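Local coordinates for protein glutamate racemase (Campylobacter jejuni, PDB 3UHF) that belongs to the Asp/Glu/hydantoin racemase family and is built from two lobes, each with a parallel beta sheet flanked by helices, at residues A[194-199]-A[216-221]. Numbering follows the deposited sequence.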
loop_
_atom_site.group_PDB
_atom_site.type_symbol
_atom_site.label_atom_id
_atom_site.label_comp_id
_atom_site.label_asym_id
_atom_site.label_seq_id
_atom_site.Cartn_x
_atom_site.Cartn_y
_atom_site.Cartn_z
ATOM N N ILE A 194 -2.268 19.069 16.069
ATOM C CA ILE A 194 -2.834 17.735 16.058
ATOM C C ILE A 194 -2.404 17.026 17.326
ATOM O O ILE A 194 -1.282 17.204 17.791
ATOM C CB ILE A 194 -2.443 16.925 14.809
ATOM C CG1 ILE A 194 -3.573 15.975 14.452
ATOM C CG2 ILE A 194 -1.149 16.146 15.010
ATOM C CD1 ILE A 194 -3.142 14.845 13.588
ATOM N N THR A 195 -3.310 16.256 17.916
ATOM C CA THR A 195 -2.968 15.515 19.118
ATOM C C THR A 195 -2.124 14.303 18.738
ATOM O O THR A 195 -2.278 13.757 17.646
ATOM C CB THR A 195 -4.218 15.083 19.901
ATOM O OG1 THR A 195 -5.157 14.479 19.010
ATOM C CG2 THR A 195 -4.874 16.290 20.565
ATOM N N THR A 196 -1.231 13.891 19.631
ATOM C CA THR A 196 -0.365 12.747 19.369
ATOM C C THR A 196 -1.166 11.452 19.413
ATOM O O THR A 196 -1.815 11.159 20.409
ATOM C CB THR A 196 0.783 12.675 20.386
ATOM O OG1 THR A 196 1.562 13.875 20.301
ATOM C CG2 THR A 196 1.676 11.479 20.096
ATOM N N PRO A 197 -1.123 10.668 18.328
ATOM C CA PRO A 197 -1.986 9.484 18.282
ATOM C C PRO A 197 -1.350 8.247 18.914
ATOM O O PRO A 197 -0.128 8.156 19.045
ATOM C CB PRO A 197 -2.179 9.273 16.781
ATOM C CG PRO A 197 -0.897 9.748 16.190
ATOM C CD PRO A 197 -0.449 10.912 17.040
ATOM N N ASP A 198 -2.189 7.296 19.315
ATOM C CA ASP A 198 -1.695 6.009 19.772
ATOM C C ASP A 198 -1.276 5.135 18.597
ATOM O O ASP A 198 -0.366 4.306 18.721
ATOM C CB ASP A 198 -2.751 5.307 20.629
ATOM C CG ASP A 198 -3.072 6.089 21.890
ATOM O OD1 ASP A 198 -2.190 6.160 22.771
ATOM O OD2 ASP A 198 -4.194 6.640 21.998
ATOM N N ALA A 199 -1.942 5.318 17.458
ATOM C CA ALA A 199 -1.555 4.630 16.231
ATOM C C ALA A 199 -1.580 5.581 15.041
ATOM O O ALA A 199 -2.502 6.380 14.894
ATOM C CB ALA A 199 -2.462 3.446 15.960
ATOM N N LYS A 216 10.052 9.668 14.999
ATOM C CA LYS A 216 10.807 10.636 15.780
ATOM C C LYS A 216 9.961 11.877 16.062
ATOM O O LYS A 216 10.010 12.429 17.159
ATOM C CB LYS A 216 12.112 11.007 15.073
ATOM C CG LYS A 216 12.961 12.020 15.813
ATOM C CD LYS A 216 14.212 12.375 15.013
ATOM C CE LYS A 216 14.992 13.515 15.657
ATOM N NZ LYS A 216 15.419 13.181 17.045
ATOM N N TYR A 217 9.161 12.287 15.082
ATOM C CA TYR A 217 8.285 13.452 15.243
ATOM C C TYR A 217 7.255 13.221 16.349
ATOM O O TYR A 217 7.071 14.063 17.229
ATOM C CB TYR A 217 7.558 13.787 13.925
ATOM C CG TYR A 217 6.702 15.041 14.020
ATOM C CD1 TYR A 217 7.264 16.301 13.865
ATOM C CD2 TYR A 217 5.338 14.962 14.301
ATOM C CE1 TYR A 217 6.497 17.447 13.966
ATOM C CE2 TYR A 217 4.560 16.108 14.411
ATOM C CZ TYR A 217 5.149 17.348 14.239
ATOM O OH TYR A 217 4.395 18.491 14.344
ATOM N N PHE A 218 6.591 12.071 16.309
ATOM C CA PHE A 218 5.500 11.811 17.249
ATOM C C PHE A 218 5.957 11.247 18.596
ATOM O O PHE A 218 5.303 11.466 19.621
ATOM C CB PHE A 218 4.443 10.916 16.608
ATOM C CG PHE A 218 3.560 11.633 15.616
ATOM C CD1 PHE A 218 2.675 12.615 16.044
ATOM C CD2 PHE A 218 3.604 11.314 14.262
ATOM C CE1 PHE A 218 1.841 13.260 15.138
ATOM C CE2 PHE A 218 2.784 11.956 13.354
ATOM C CZ PHE A 218 1.901 12.933 13.791
ATOM N N GLY A 219 7.076 10.532 18.598
ATOM C CA GLY A 219 7.590 9.953 19.832
ATOM C C GLY A 219 7.120 8.523 20.036
ATOM O O GLY A 219 6.332 7.997 19.254
ATOM N N ASP A 220 7.587 7.894 21.109
ATOM C CA ASP A 220 7.415 6.448 21.263
ATOM C C ASP A 220 6.020 6.006 21.702
ATOM O O ASP A 220 5.773 4.813 21.858
ATOM C CB ASP A 220 8.482 5.870 22.204
ATOM C CG ASP A 220 8.583 6.631 23.511
ATOM O OD1 ASP A 220 7.647 7.394 23.832
ATOM O OD2 ASP A 220 9.598 6.462 24.222
ATOM N N LYS A 221 5.104 6.946 21.907
ATOM C CA LYS A 221 3.744 6.552 22.267
ATOM C C LYS A 221 2.953 6.161 21.017
ATOM O O LYS A 221 1.888 5.546 21.100
ATOM C CB LYS A 221 3.034 7.662 23.051
ATOM C CG LYS A 221 2.115 8.543 22.229
ATOM C CD LYS A 221 0.645 8.297 22.559
ATOM C CE LYS A 221 -0.001 9.531 23.186
ATOM N NZ LYS A 221 -1.477 9.379 23.347
HETATM O O HOH W 1 0.062 4.846 22.981
#
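Asp198 OD1 is gripped by the ammonium of Lys221 and by a water. Lys221 NZ forms a salt bridge to Asp198 OD1 at 3.3 Å, weak as a hydrogen bond. The water donates to Asp198 OD1 at 2.6 Å and also to the Lys221 backbone O at 2.7 Å, so it ties the carboxylate to the turn that carries the lysine. The other carboxylate oxygen, OD2, accepts from the backbone N of Glu134, which gives the group a second anchor outside the two segments. Together the amide, the water and the ammonium probably stabilise the negative charge of the carboxylate.

The Lys221 chain is bent at chi2 and chi3 (110° and 115°), which folds it along the 196-198 backbone. Its NZ also makes a weak hydrogen bond to Thr196 O. On the way, Lys221 CG touches the methyl CG2 of Thr196 at 3.7 Å, and CD lies against Pro197 O and Asp198 OD1.

The apolar half centres on Phe218. Pro197 CD approaches Phe218 CD1 obliquely at 3.7 Å. Ile194 CG2 meets the ring edge near its plane, 4.2 Å from Phe218 CE1. Tyr217 CD2 lies over one face of the same ring. Thr196 CG2 also touches the Phe218 backbone O.

Gly219, the first residue past helix 211-218, has positive phi, and the chain leaves the helix there on its way to strand 223-226. The contact therefore joins this helix end to the loop leading from helix 181-191 into strand 199-202, at the surface of the lobe that holds the four-stranded sheet. Phe191 of helix 181-191 and Leu136 of strand 135-139 also pack on Phe218.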